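Local coordinates for sensory box/GGDEF family protein (Vibrio cholerae serotype O1, PDB 6EIB) that condenses two GTP molecules into the second messenger c-di-GMP through its magnesium-dependent GGDEF-type catalytic domain and takes part in biofilm formation, at residues E55-L60 against E80-V85; Q65-D70 against R102-E107; E92-L97 against A121-L126; P109-E112 against H116-L119; L144-R149 against R154-R159. One frame throughout, in Å; residues are numbered along the deposited sequence. Where two conformers were deposited one is given.

Helix 50-67 supplies the first segments of contacts 1 and 2. Contact 1 closes the loop from this helix, through strand 73-76, to strand 81-87, the hairpin strand that takes in the last two residues of the GGEEF motif. Contact 2 opens on the last turn of the same helix before contact 1 has closed, so the two cross, and it ends on helix 91-107. Contact 3 starts near the beginning of that helix, crosses contact 2 in turn and closes on strand 119-125. Contact 4, within the connection between helix 91-107 and strand 119-125, falls wholly inside contact 3's loop. Contact 5 comes last, bringing helix 133-148 against the edge strand 154-157, which lies beside strand 119-125 in the sheet.

Contact 1: E55-L60 against E80-V85; sequences EVLCFL and EEFIIV
The Phe82 ring receives two leucine methyls from helix 50-67: Leu57 CD2 arrives at the ring edge, near its plane, while Leu60 CD2 comes in obliquely. Phe82 closes the GGEEF form of the GGDEF signature of diguanylate cyclases and is the second residue of strand 81-87, its side chain turned toward the helix. With CG anti to its own carbonyl carbon (chi1 -70°), the ring extends from the sheet to the gap between two leucines one helical turn apart. Phe64 adds an edge-to-face ring contact, and Cys74 and Arg76 of strand 73-76 also touch Phe82. Two residues earlier, Glu80, the predicted proton acceptor and by similarity a magnesium ligand, carries its carboxylate away from the helix, close to Asp37. The packing is wholly apolar and buried, and it joins helix 50-67 to the strand that leads out of the motif. Leu57 CD2 lies 3.9 Å from Phe82 CE1; Leu60 CD2 sits 3.6 Å from Phe82 CD1 and 3.7 Å from Phe82 CE1.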
# COMPACT_ATOMS: atom_id res chain seq x y z
N GLU A 55 6.47 -13.70 7.87
CA GLU A 55 7.77 -13.19 7.41
C GLU A 55 7.62 -12.35 6.17
O GLU A 55 8.35 -11.36 5.98
CB GLU A 55 8.74 -14.34 7.12
CG GLU A 55 9.27 -15.03 8.36
CD GLU A 55 10.19 -16.21 8.02
OE1 GLU A 55 10.35 -16.54 6.82
OE2 GLU A 55 10.75 -16.80 8.97
N VAL A 56 6.71 -12.78 5.29
CA VAL A 56 6.41 -12.06 4.06
C VAL A 56 5.86 -10.68 4.39
O VAL A 56 6.30 -9.68 3.81
CB VAL A 56 5.37 -12.79 3.19
CG1 VAL A 56 5.08 -11.97 1.93
CG2 VAL A 56 5.84 -14.20 2.85
N LEU A 57 4.90 -10.64 5.31
CA LEU A 57 4.31 -9.37 5.74
C LEU A 57 5.41 -8.47 6.31
O LEU A 57 5.49 -7.29 6.01
CB LEU A 57 3.25 -9.62 6.81
CG LEU A 57 2.01 -10.44 6.42
CD1 LEU A 57 1.19 -10.78 7.64
CD2 LEU A 57 1.19 -9.70 5.42
N CYS A 58 6.29 -9.06 7.11
CA CYS A 58 7.37 -8.30 7.72
C CYS A 58 8.35 -7.72 6.71
O CYS A 58 8.71 -6.55 6.81
CB CYS A 58 8.12 -9.17 8.71
SG CYS A 58 7.22 -9.34 10.25
N PHE A 59 8.75 -8.54 5.74
CA PHE A 59 9.60 -8.09 4.64
C PHE A 59 8.94 -6.96 3.86
O PHE A 59 9.62 -6.01 3.45
CB PHE A 59 9.93 -9.25 3.70
CG PHE A 59 10.72 -8.81 2.49
CD1 PHE A 59 12.10 -8.69 2.56
CD2 PHE A 59 10.07 -8.47 1.31
CE1 PHE A 59 12.83 -8.26 1.45
CE2 PHE A 59 10.79 -8.03 0.21
CZ PHE A 59 12.16 -7.92 0.28
N LEU A 60 7.63 -7.06 3.63
CA LEU A 60 6.92 -6.03 2.86
C LEU A 60 6.94 -4.70 3.62
O LEU A 60 7.16 -3.63 3.02
CB LEU A 60 5.48 -6.43 2.57
CG LEU A 60 4.68 -5.41 1.77
CD1 LEU A 60 5.36 -5.08 0.45
CD2 LEU A 60 3.21 -5.88 1.51
N GLU A 80 -4.12 -9.25 4.20
CA GLU A 80 -2.95 -9.07 3.34
C GLU A 80 -3.01 -7.74 2.57
O GLU A 80 -2.42 -7.62 1.50
CB GLU A 80 -2.81 -10.26 2.39
CG GLU A 80 -3.77 -10.24 1.22
CD GLU A 80 -4.89 -11.23 1.37
OE1 GLU A 80 -4.95 -11.94 2.40
OE2 GLU A 80 -5.70 -11.30 0.42
N GLU A 81 -3.74 -6.76 3.11
CA GLU A 81 -3.90 -5.48 2.45
C GLU A 81 -3.25 -4.40 3.30
O GLU A 81 -3.42 -4.37 4.51
CB GLU A 81 -5.37 -5.12 2.19
CG GLU A 81 -5.55 -3.83 1.32
CD GLU A 81 -7.02 -3.36 1.22
OE1 GLU A 81 -7.90 -4.25 1.25
OE2 GLU A 81 -7.29 -2.11 1.17
N PHE A 82 -2.49 -3.55 2.64
CA PHE A 82 -1.82 -2.43 3.30
C PHE A 82 -2.24 -1.15 2.67
O PHE A 82 -2.70 -1.11 1.52
CB PHE A 82 -0.28 -2.54 3.19
CG PHE A 82 0.29 -3.65 4.01
CD1 PHE A 82 0.31 -4.97 3.52
CD2 PHE A 82 0.81 -3.38 5.27
CE1 PHE A 82 0.85 -5.99 4.30
CE2 PHE A 82 1.34 -4.39 6.04
CZ PHE A 82 1.37 -5.70 5.56
N ILE A 83 -2.05 -0.09 3.44
CA ILE A 83 -2.24 1.23 2.91
C ILE A 83 -1.00 2.05 3.27
O ILE A 83 -0.48 1.93 4.38
CB ILE A 83 -3.53 1.81 3.48
CG1 ILE A 83 -3.85 3.20 2.95
CG2 ILE A 83 -3.40 1.93 4.97
CD1 ILE A 83 -5.32 3.62 3.38
N ILE A 84 -0.53 2.85 2.32
CA ILE A 84 0.54 3.80 2.58
C ILE A 84 0.02 5.20 2.28
O ILE A 84 -0.51 5.46 1.20
CB ILE A 84 1.77 3.50 1.74
CG1 ILE A 84 2.23 2.08 2.01
CG2 ILE A 84 2.93 4.49 2.05
CD1 ILE A 84 3.25 1.60 1.01
N VAL A 85 0.21 6.09 3.25
CA VAL A 85 -0.22 7.46 3.09
C VAL A 85 0.97 8.36 3.01
O VAL A 85 1.82 8.31 3.90
CB VAL A 85 -1.13 7.90 4.26
CG1 VAL A 85 -1.46 9.42 4.17
CG2 VAL A 85 -2.41 7.03 4.27

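Contact 2: Q65-D70 against R102-E107; sequences QSVISD and RQRFAE. With ACT (acetate ion), chain P; SO4 (sulfate ion), chain F.
One hydrogen bond crosses from helix 91-107 to the last turn of helix 50-67: Arg104 NH1 donates to Ser66 OG over 3.2 Å. The N-H points fairly well at the oxygen (153°), which is tilted 16° out of the guanidinium plane. The Arg104 chain bends at chi3 (54°), turning the head toward Ser66. Van der Waals contact is slight: Val67 CG2 rests 3.9 Å from Arg104 NH1, the two side chains sliding past each other in opposite directions, and Val67 also packs on Gln100 and Ile101. Ionic and polar contacts to small anions, probably from the crystallisation liquor, make up the rest. Arg104 NH2 gives a 2.6 Å hydrogen bond to O4 of a sulfate at the edge of the guanidinium; His108 is hydrogen-bonded to the same sulfate. Farther round helix 91-107, acetate OXT takes hydrogen bonds from Arg102 NH2 (2.8 Å) and Gln103 NE2 (3.2 Å), while Glu99 forms a salt bridge with Arg102 NE. This is a solvent-facing helix-helix contact, away from the annotated sites, between two helices of the alpha/beta GGDEF domain.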
# COMPACT_ATOMS: atom_id res chain seq x y z
N GLN A 65 9.72 1.01 4.04
CA GLN A 65 10.74 1.90 4.60
C GLN A 65 11.93 2.14 3.68
O GLN A 65 12.38 3.28 3.53
CB GLN A 65 11.27 1.34 5.92
CG GLN A 65 10.33 1.40 7.11
CD GLN A 65 10.96 0.78 8.36
OE1 GLN A 65 10.53 -0.28 8.82
NE2 GLN A 65 12.02 1.41 8.88
N SER A 66 12.45 1.06 3.11
CA SER A 66 13.63 1.10 2.24
C SER A 66 13.38 1.91 0.98
O SER A 66 14.22 2.71 0.55
CB SER A 66 14.04 -0.32 1.87
OG SER A 66 15.01 -0.31 0.83
N VAL A 67 12.22 1.67 0.37
CA VAL A 67 11.84 2.32 -0.87
C VAL A 67 11.35 3.76 -0.66
O VAL A 67 11.66 4.64 -1.46
CB VAL A 67 10.76 1.50 -1.61
CG1 VAL A 67 10.19 2.29 -2.77
CG2 VAL A 67 11.33 0.16 -2.06
N ILE A 68 10.57 3.99 0.39
CA ILE A 68 10.07 5.33 0.67
C ILE A 68 10.89 5.94 1.80
O ILE A 68 10.55 5.79 2.98
CB ILE A 68 8.59 5.32 1.05
CG1 ILE A 68 7.78 4.45 0.08
CG2 ILE A 68 8.05 6.72 1.14
CD1 ILE A 68 6.34 4.23 0.53
N SER A 69 11.93 6.67 1.45
CA SER A 69 12.80 7.22 2.49
C SER A 69 12.08 8.35 3.23
O SER A 69 12.22 8.49 4.44
CB SER A 69 14.13 7.69 1.89
OG SER A 69 13.91 8.64 0.86
N ASP A 70 11.33 9.18 2.50
CA ASP A 70 10.59 10.25 3.16
C ASP A 70 9.41 9.78 4.01
O ASP A 70 8.80 8.72 3.75
CB ASP A 70 10.09 11.28 2.15
CG ASP A 70 11.18 12.21 1.69
OD1 ASP A 70 12.09 12.51 2.51
OD2 ASP A 70 11.11 12.68 0.53
N ARG A 102 6.27 -2.86 -5.86
CA ARG A 102 5.75 -4.04 -6.57
C ARG A 102 6.91 -4.85 -7.14
O ARG A 102 6.96 -6.08 -7.01
CB ARG A 102 4.80 -3.62 -7.71
CG ARG A 102 4.23 -4.80 -8.49
CD ARG A 102 3.54 -4.41 -9.80
NE ARG A 102 4.38 -3.62 -10.70
CZ ARG A 102 5.41 -4.11 -11.38
NH1 ARG A 102 5.77 -5.39 -11.26
NH2 ARG A 102 6.10 -3.32 -12.17
N GLN A 103 7.83 -4.14 -7.79
CA GLN A 103 8.97 -4.78 -8.46
C GLN A 103 9.94 -5.43 -7.51
O GLN A 103 10.39 -6.54 -7.75
CB GLN A 103 9.71 -3.79 -9.32
CG GLN A 103 9.07 -3.52 -10.66
CD GLN A 103 9.60 -2.24 -11.28
OE1 GLN A 103 10.12 -1.36 -10.58
NE2 GLN A 103 9.56 -2.17 -12.62
N ARG A 104 10.31 -4.71 -6.45
CA ARG A 104 11.27 -5.29 -5.52
C ARG A 104 10.68 -6.44 -4.72
O ARG A 104 11.40 -7.38 -4.33
CB ARG A 104 11.85 -4.20 -4.59
CG ARG A 104 12.87 -3.35 -5.34
CD ARG A 104 13.76 -2.57 -4.39
NE ARG A 104 14.40 -3.44 -3.40
CZ ARG A 104 14.90 -2.97 -2.26
NH1 ARG A 104 14.82 -1.68 -2.01
NH2 ARG A 104 15.45 -3.79 -1.38
N PHE A 105 9.37 -6.41 -4.48
CA PHE A 105 8.74 -7.52 -3.83
C PHE A 105 8.79 -8.75 -4.74
O PHE A 105 9.10 -9.86 -4.30
CB PHE A 105 7.30 -7.13 -3.45
CG PHE A 105 6.61 -8.12 -2.57
CD1 PHE A 105 6.95 -8.23 -1.23
CD2 PHE A 105 5.58 -8.89 -3.06
CE1 PHE A 105 6.27 -9.12 -0.39
CE2 PHE A 105 4.89 -9.80 -2.24
CZ PHE A 105 5.24 -9.91 -0.92
N ALA A 106 8.48 -8.54 -6.02
CA ALA A 106 8.44 -9.62 -7.01
C ALA A 106 9.84 -10.22 -7.20
O ALA A 106 10.00 -11.39 -7.57
CB ALA A 106 7.91 -9.11 -8.35
N GLU A 107 10.84 -9.38 -7.00
CA GLU A 107 12.23 -9.78 -7.21
C GLU A 107 12.86 -10.48 -6.00
O GLU A 107 13.94 -11.06 -6.11
CB GLU A 107 13.08 -8.57 -7.60
CG GLU A 107 12.88 -8.07 -9.01
CD GLU A 107 13.38 -6.63 -9.18
OE1 GLU A 107 13.74 -5.98 -8.16
OE2 GLU A 107 13.43 -6.16 -10.33
C ACT P . 8.52 -5.49 -14.17
O ACT P . 8.21 -6.26 -15.10
OXT ACT P . 7.85 -4.43 -14.10
CH3 ACT P . 9.61 -5.80 -13.19
S SO4 F . 16.31 -7.48 -1.32
O1 SO4 F . 16.47 -8.42 -0.21
O2 SO4 F . 17.58 -7.26 -2.00
O3 SO4 F . 15.43 -8.01 -2.35
O4 SO4 F . 15.80 -6.24 -0.75

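Contact 3: E92-L97 against A121-L126; sequences ETAFHL and AGVSSL. With SO4 (sulfate ion), chain E.
Val123 rises from strand 119-125 toward helix 91-107 and splits at CB into two methyls that part between Ala94 and Phe95. CG1, anti to the backbone N (chi1 -173°), reaches the helix at Ala94, its carbon 3.8 Å from Ala94 CB, and also lies 4.0 Å from the backbone Phe95 N. CG2 turns to the next residue along and sits 4.1 Å from both Phe95 CA and Phe95 CD1, approaching the ring obliquely. Both methyls lie against consecutive helix residues; the CA atoms of Phe95 and Val123 are 6.1 Å apart. In the GGDEF domain this is helix-on-sheet packing: helix 91-107 covers strand 119-125, which runs between strands 31-38 and 154-157. The Phe95 side chain crosses the valine at about a right angle and goes on to touch Cys155 and Ile157 of strand 154-157, while Ala94 reaches Ser32 of strand 31-38. Toward the end of the strand, Ser125 OG donates a 2.7 Å hydrogen bond to sulfate O1; the same ion is bound by Val91 N and His90 ND1.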
# COMPACT_ATOMS: atom_id res chain seq x y z
N GLU A 92 1.56 11.02 -8.97
CA GLU A 92 2.56 10.36 -9.84
C GLU A 92 3.78 9.87 -9.10
O GLU A 92 4.31 8.81 -9.42
CB GLU A 92 3.04 11.28 -10.97
CG GLU A 92 2.12 11.35 -12.21
CD GLU A 92 0.96 12.35 -12.10
OE1 GLU A 92 0.84 13.03 -11.07
OE2 GLU A 92 0.19 12.48 -13.07
N THR A 93 4.24 10.65 -8.13
CA THR A 93 5.37 10.24 -7.31
C THR A 93 4.97 8.98 -6.55
O THR A 93 5.69 7.98 -6.56
CB THR A 93 5.78 11.35 -6.35
OG1 THR A 93 6.09 12.53 -7.11
CG2 THR A 93 7.00 10.93 -5.53
N ALA A 94 3.76 8.99 -5.98
CA ALA A 94 3.26 7.82 -5.25
C ALA A 94 3.16 6.61 -6.18
O ALA A 94 3.47 5.50 -5.77
CB ALA A 94 1.89 8.13 -4.62
N PHE A 95 2.72 6.81 -7.41
CA PHE A 95 2.60 5.73 -8.35
C PHE A 95 3.98 5.11 -8.61
O PHE A 95 4.15 3.89 -8.57
CB PHE A 95 1.98 6.23 -9.65
CG PHE A 95 1.81 5.15 -10.68
CD1 PHE A 95 0.75 4.23 -10.60
CD2 PHE A 95 2.71 5.03 -11.72
CE1 PHE A 95 0.62 3.22 -11.55
CE2 PHE A 95 2.58 4.02 -12.69
CZ PHE A 95 1.53 3.12 -12.59
N HIS A 96 4.96 5.98 -8.84
CA HIS A 96 6.30 5.49 -9.07
C HIS A 96 6.82 4.70 -7.87
O HIS A 96 7.39 3.63 -8.03
CB HIS A 96 7.24 6.65 -9.36
CG HIS A 96 6.99 7.30 -10.68
ND1 HIS A 96 6.55 6.60 -11.78
CD2 HIS A 96 7.17 8.58 -11.09
CE1 HIS A 96 6.44 7.43 -12.81
NE2 HIS A 96 6.82 8.63 -12.42
N LEU A 97 6.58 5.19 -6.66
CA LEU A 97 6.96 4.46 -5.47
C LEU A 97 6.24 3.12 -5.40
O LEU A 97 6.83 2.08 -5.07
CB LEU A 97 6.65 5.27 -4.22
CG LEU A 97 7.47 6.55 -4.12
CD1 LEU A 97 6.96 7.37 -2.95
CD2 LEU A 97 8.99 6.24 -4.02
N ALA A 121 -1.23 -2.98 -6.62
CA ALA A 121 -1.35 -1.72 -5.89
C ALA A 121 -2.28 -0.81 -6.64
O ALA A 121 -2.33 -0.84 -7.88
CB ALA A 121 0.06 -1.03 -5.71
N GLY A 122 -3.05 -0.03 -5.89
CA GLY A 122 -3.87 0.99 -6.52
C GLY A 122 -3.44 2.31 -5.87
O GLY A 122 -3.15 2.34 -4.67
N VAL A 123 -3.45 3.39 -6.64
CA VAL A 123 -2.97 4.70 -6.15
C VAL A 123 -3.95 5.85 -6.40
O VAL A 123 -4.52 5.99 -7.48
CB VAL A 123 -1.66 5.08 -6.83
CG1 VAL A 123 -1.08 6.34 -6.19
CG2 VAL A 123 -0.67 3.92 -6.79
N SER A 124 -4.15 6.70 -5.40
CA SER A 124 -4.90 7.90 -5.68
C SER A 124 -4.37 8.97 -4.77
O SER A 124 -3.37 8.77 -4.06
CB SER A 124 -6.41 7.69 -5.44
OG SER A 124 -7.18 8.76 -6.02
N SER A 125 -5.06 10.10 -4.76
CA SER A 125 -4.67 11.19 -3.88
C SER A 125 -5.85 12.10 -3.57
O SER A 125 -6.90 12.02 -4.21
CB SER A 125 -3.54 11.98 -4.51
OG SER A 125 -4.00 12.67 -5.65
N LEU A 126 -5.66 13.02 -2.62
CA LEU A 126 -6.72 13.95 -2.24
C LEU A 126 -7.19 14.74 -3.46
O LEU A 126 -6.37 15.23 -4.24
CB LEU A 126 -6.20 14.93 -1.17
CG LEU A 126 -7.07 16.11 -0.71
CD1 LEU A 126 -8.22 15.62 0.10
CD2 LEU A 126 -6.23 17.14 0.06
S SO4 E . -1.88 15.70 -6.86
O1 SO4 E . -2.45 14.85 -5.81
O2 SO4 E . -0.61 15.13 -7.29
O3 SO4 E . -2.79 15.78 -7.99
O4 SO4 E . -1.60 17.04 -6.31

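Contact 4: P109-E112 against H116-L119; sequences PFFE and HIYL. With EDO (1,2-ethanediol), chain K.
Apolar packing within a loop, between Phe110 and Ile117, joins the two arms of the connection from helix 91-107 to strand 119-125. Ile117 CD1 lies over one face of the Phe110 ring, a CH-pi contact 3.9 Å from the centroid and 25° off the normal; the methyl is displaced toward the rim, with Phe110 CD2 only 3.5 Å away. Ile117 CG1 follows at 3.6 Å from Phe110 CD2. Standing anti to the carbonyl carbon (chi1 -49°), CG1 carries the branch across the ring at about a right angle. Phe111 CE2 adds a looser contact, 4.4 Å from Ile117 CD1. In this GGDEF domain the loop packs against helix 50-67: Val56 touches both Phe111 and Ile117, and Phe59 meets Phe110 edge-to-face. Ile117 also touches Ile38, a magnesium-binding residue by similarity. Nearer the surface, Pro109 CA sits above one face of the His116 imidazole, 4.2 Å from its plane, while His116 ND1 is hydrogen-bonded to Ala106 O of helix 91-107.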
# COMPACT_ATOMS: atom_id res chain seq x y z
N PRO A 109 13.50 -13.33 -3.47
CA PRO A 109 13.25 -14.76 -3.31
C PRO A 109 12.91 -15.09 -1.86
O PRO A 109 13.55 -14.51 -0.95
CB PRO A 109 14.59 -15.40 -3.70
CG PRO A 109 15.60 -14.35 -3.31
CD PRO A 109 14.95 -13.02 -3.56
N PHE A 110 11.91 -15.95 -1.64
CA PHE A 110 11.46 -16.24 -0.29
C PHE A 110 11.71 -17.68 0.08
O PHE A 110 11.39 -18.56 -0.71
CB PHE A 110 9.95 -15.98 -0.15
CG PHE A 110 9.58 -14.52 -0.03
CD1 PHE A 110 9.65 -13.88 1.20
CD2 PHE A 110 9.15 -13.80 -1.14
CE1 PHE A 110 9.32 -12.57 1.33
CE2 PHE A 110 8.83 -12.46 -1.00
CZ PHE A 110 8.90 -11.85 0.23
N PHE A 111 12.22 -17.94 1.29
CA PHE A 111 12.27 -19.29 1.82
C PHE A 111 13.28 -20.18 1.08
O PHE A 111 13.78 -19.82 0.02
CB PHE A 111 10.89 -19.96 1.77
CG PHE A 111 9.75 -19.06 2.17
CD1 PHE A 111 9.86 -18.19 3.25
CD2 PHE A 111 8.56 -19.08 1.44
CE1 PHE A 111 8.78 -17.35 3.61
CE2 PHE A 111 7.49 -18.25 1.79
CZ PHE A 111 7.62 -17.39 2.87
N GLU A 112 13.62 -21.30 1.71
CA GLU A 112 14.54 -22.27 1.11
C GLU A 112 14.31 -22.53 -0.37
O GLU A 112 15.26 -22.82 -1.11
CB GLU A 112 14.49 -23.59 1.90
CG GLU A 112 15.61 -24.58 1.52
CD GLU A 112 15.28 -25.41 0.29
OE1 GLU A 112 16.22 -25.94 -0.34
OE2 GLU A 112 14.08 -25.53 -0.06
N HIS A 116 8.68 -16.99 -5.34
CA HIS A 116 8.43 -15.58 -5.65
C HIS A 116 6.98 -15.23 -5.36
O HIS A 116 6.06 -16.01 -5.62
CB HIS A 116 8.81 -15.25 -7.10
CG HIS A 116 10.29 -15.18 -7.33
ND1 HIS A 116 11.02 -14.02 -7.15
CD2 HIS A 116 11.18 -16.14 -7.67
CE1 HIS A 116 12.29 -14.26 -7.39
NE2 HIS A 116 12.43 -15.54 -7.71
N ILE A 117 6.81 -14.09 -4.70
CA ILE A 117 5.49 -13.61 -4.28
C ILE A 117 5.27 -12.23 -4.90
O ILE A 117 6.22 -11.45 -5.03
CB ILE A 117 5.38 -13.57 -2.74
CG1 ILE A 117 5.85 -14.89 -2.15
CG2 ILE A 117 3.94 -13.28 -2.26
CD1 ILE A 117 5.86 -14.90 -0.61
N TYR A 118 4.02 -11.91 -5.22
CA TYR A 118 3.69 -10.71 -5.97
C TYR A 118 2.60 -9.90 -5.25
O TYR A 118 1.91 -10.42 -4.36
CB TYR A 118 3.23 -11.08 -7.41
CG TYR A 118 4.22 -11.96 -8.16
CD1 TYR A 118 5.24 -11.38 -8.91
CD2 TYR A 118 4.17 -13.35 -8.09
CE1 TYR A 118 6.17 -12.16 -9.59
CE2 TYR A 118 5.15 -14.15 -8.76
CZ TYR A 118 6.12 -13.53 -9.50
OH TYR A 118 7.09 -14.25 -10.18
N LEU A 119 2.43 -8.64 -5.63
CA LEU A 119 1.40 -7.81 -5.03
C LEU A 119 0.77 -6.96 -6.11
O LEU A 119 1.33 -6.87 -7.21
CB LEU A 119 2.01 -6.94 -3.89
CG LEU A 119 3.09 -5.90 -4.20
CD1 LEU A 119 2.50 -4.58 -4.73
CD2 LEU A 119 3.92 -5.64 -2.94
C1 EDO K . 2.68 -18.63 -6.52
O1 EDO K . 2.66 -17.77 -7.67
C2 EDO K . 2.47 -17.79 -5.26
O2 EDO K . 3.41 -16.70 -5.19

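Contact 5: L144-R149 against R154-R159; sequences LYKAKR and RCCIYR. With SO4 (sulfate ion), chain G.
Ala147 and Cys156 meet at the centre, where the backbones of helix 133-148 and strand 154-157 come to 5.2 Å between the CA atoms of these two residues. In one of its two conformers, Cys156 SG lies 3.6 Å from Ala147 CA and 3.8 Å from Ala147 CB; it stands anti to its own carbonyl carbon (chi1 -85°), beside the backbone N. The small alanine methyl also lies 3.7 Å from Arg154 O, so the helix can sit down closely on the strand. Toward the start of the strand, Arg154 CB packs 3.4 Å from Ala147 O before the rest of the arginine turns away. Toward its far end, Lys146 bends at chi3 and brings NZ near the residues that follow the strand, 3.9 Å from Tyr158 CD2 and 3.8 Å from Arg159 O. Helix and strand are the second half of the beta-alpha-beta crossover 119-125, 133-148, 154-157; the axes of 144-148 and 154-157 make 138° between their N-to-C directions. Outward from this shell, backbone bonds from Cys156 to Ala121 and Val123 fix the edge strand, and Arg139, Gln142 and Ala143 of the helix touch Tyr158. Tyr158 OH donates a 2.9 Å hydrogen bond to sulfate O1, an ion also bound by Arg138 and Gln142.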
# COMPACT_ATOMS: atom_id res chain seq x y z
N LEU A 144 -6.88 -0.45 -7.11
CA LEU A 144 -6.30 -1.74 -6.77
C LEU A 144 -7.06 -2.88 -7.44
O LEU A 144 -6.47 -3.74 -8.13
CB LEU A 144 -6.30 -1.90 -5.24
CG LEU A 144 -6.01 -3.29 -4.64
CD1 LEU A 144 -4.59 -3.84 -5.02
CD2 LEU A 144 -6.08 -3.21 -3.11
N TYR A 145 -8.38 -2.87 -7.32
CA TYR A 145 -9.17 -3.93 -7.93
C TYR A 145 -9.15 -3.85 -9.45
O TYR A 145 -9.28 -4.89 -10.15
CB TYR A 145 -10.60 -3.96 -7.31
CG TYR A 145 -10.51 -4.70 -5.98
CD1 TYR A 145 -9.95 -4.08 -4.86
CD2 TYR A 145 -10.87 -6.06 -5.87
CE1 TYR A 145 -9.79 -4.74 -3.67
CE2 TYR A 145 -10.72 -6.75 -4.65
CZ TYR A 145 -10.17 -6.08 -3.56
OH TYR A 145 -9.99 -6.72 -2.33
N LYS A 146 -9.00 -2.65 -9.99
CA LYS A 146 -8.84 -2.50 -11.43
C LYS A 146 -7.51 -3.18 -11.86
O LYS A 146 -7.45 -3.93 -12.85
CB LYS A 146 -8.88 -1.02 -11.79
CG LYS A 146 -8.92 -0.62 -13.26
CD LYS A 146 -8.82 0.93 -13.37
CE LYS A 146 -9.79 1.67 -12.40
NZ LYS A 146 -9.50 3.16 -12.16
N ALA A 147 -6.46 -2.93 -11.08
CA ALA A 147 -5.16 -3.57 -11.34
C ALA A 147 -5.28 -5.10 -11.35
O ALA A 147 -4.78 -5.79 -12.25
CB ALA A 147 -4.14 -3.11 -10.28
N LYS A 148 -5.96 -5.63 -10.34
CA LYS A 148 -6.16 -7.07 -10.18
C LYS A 148 -6.91 -7.73 -11.34
O LYS A 148 -6.79 -8.94 -11.55
CB LYS A 148 -6.87 -7.32 -8.86
CG LYS A 148 -6.02 -7.01 -7.65
CD LYS A 148 -6.85 -7.10 -6.36
CE LYS A 148 -7.20 -8.53 -6.01
NZ LYS A 148 -5.99 -9.19 -5.47
N ARG A 149 -7.69 -6.96 -12.11
CA ARG A 149 -8.42 -7.54 -13.23
C ARG A 149 -7.48 -8.13 -14.29
O ARG A 149 -7.90 -8.97 -15.10
CB ARG A 149 -9.32 -6.51 -13.93
CG ARG A 149 -10.48 -5.96 -13.14
CD ARG A 149 -11.30 -7.00 -12.44
NE ARG A 149 -12.32 -7.57 -13.32
CZ ARG A 149 -13.17 -8.53 -12.97
NH1 ARG A 149 -13.16 -9.05 -11.75
NH2 ARG A 149 -14.03 -8.98 -13.86
N ARG A 154 0.47 -6.21 -10.62
CA ARG A 154 -0.06 -5.08 -11.41
C ARG A 154 -0.28 -3.82 -10.54
O ARG A 154 -0.68 -3.92 -9.39
CB ARG A 154 -1.39 -5.43 -12.08
CG ARG A 154 -1.33 -6.61 -13.10
CD ARG A 154 -0.55 -6.20 -14.35
NE ARG A 154 -0.68 -7.14 -15.46
CZ ARG A 154 0.10 -8.20 -15.62
NH1 ARG A 154 1.08 -8.45 -14.75
NH2 ARG A 154 -0.08 -9.01 -16.66
N CYS A 155 -0.08 -2.66 -11.15
CA CYS A 155 -0.29 -1.39 -10.48
C CYS A 155 -1.17 -0.49 -11.32
O CYS A 155 -1.04 -0.45 -12.54
CB CYS A 155 1.04 -0.68 -10.21
SG CYS A 155 1.89 -1.32 -8.80
N CYS A 156 -2.08 0.23 -10.66
CA CYS A 156 -2.97 1.15 -11.38
C CYS A 156 -3.14 2.47 -10.63
O CYS A 156 -3.25 2.49 -9.41
CB CYS A 156 -4.35 0.52 -11.61
SG CYS A 156 -4.46 -0.52 -13.07
N ILE A 157 -3.18 3.56 -11.37
CA ILE A 157 -3.55 4.84 -10.76
C ILE A 157 -5.04 5.09 -11.03
O ILE A 157 -5.55 4.79 -12.11
CB ILE A 157 -2.70 5.97 -11.31
CG1 ILE A 157 -2.95 7.27 -10.55
CG2 ILE A 157 -2.96 6.17 -12.76
CD1 ILE A 157 -1.90 8.29 -10.91
N TYR A 158 -5.78 5.57 -10.04
CA TYR A 158 -7.19 5.85 -10.30
C TYR A 158 -7.41 7.00 -11.26
O TYR A 158 -6.85 8.08 -11.08
CB TYR A 158 -7.95 6.15 -9.01
CG TYR A 158 -9.40 6.47 -9.25
CD1 TYR A 158 -9.80 7.79 -9.51
CD2 TYR A 158 -10.37 5.49 -9.22
CE1 TYR A 158 -11.12 8.11 -9.74
CE2 TYR A 158 -11.70 5.80 -9.45
CZ TYR A 158 -12.07 7.12 -9.70
OH TYR A 158 -13.39 7.45 -9.92
N ARG A 159 -8.26 6.78 -12.25
CA ARG A 159 -8.77 7.82 -13.14
C ARG A 159 -10.29 7.69 -13.25
O ARG A 159 -10.84 6.58 -13.19
CB ARG A 159 -8.12 7.77 -14.53
CG ARG A 159 -6.65 8.11 -14.54
CD ARG A 159 -6.43 9.47 -13.88
NE ARG A 159 -5.01 9.83 -13.81
CZ ARG A 159 -4.51 10.81 -13.07
NH1 ARG A 159 -5.31 11.56 -12.31
NH2 ARG A 159 -3.20 11.05 -13.09
S SO4 G . -16.70 6.35 -10.10
O1 SO4 G . -15.66 5.71 -9.32
O2 SO4 G . -16.44 6.12 -11.52
O3 SO4 G . -18.00 5.77 -9.77
O4 SO4 G . -16.68 7.78 -9.81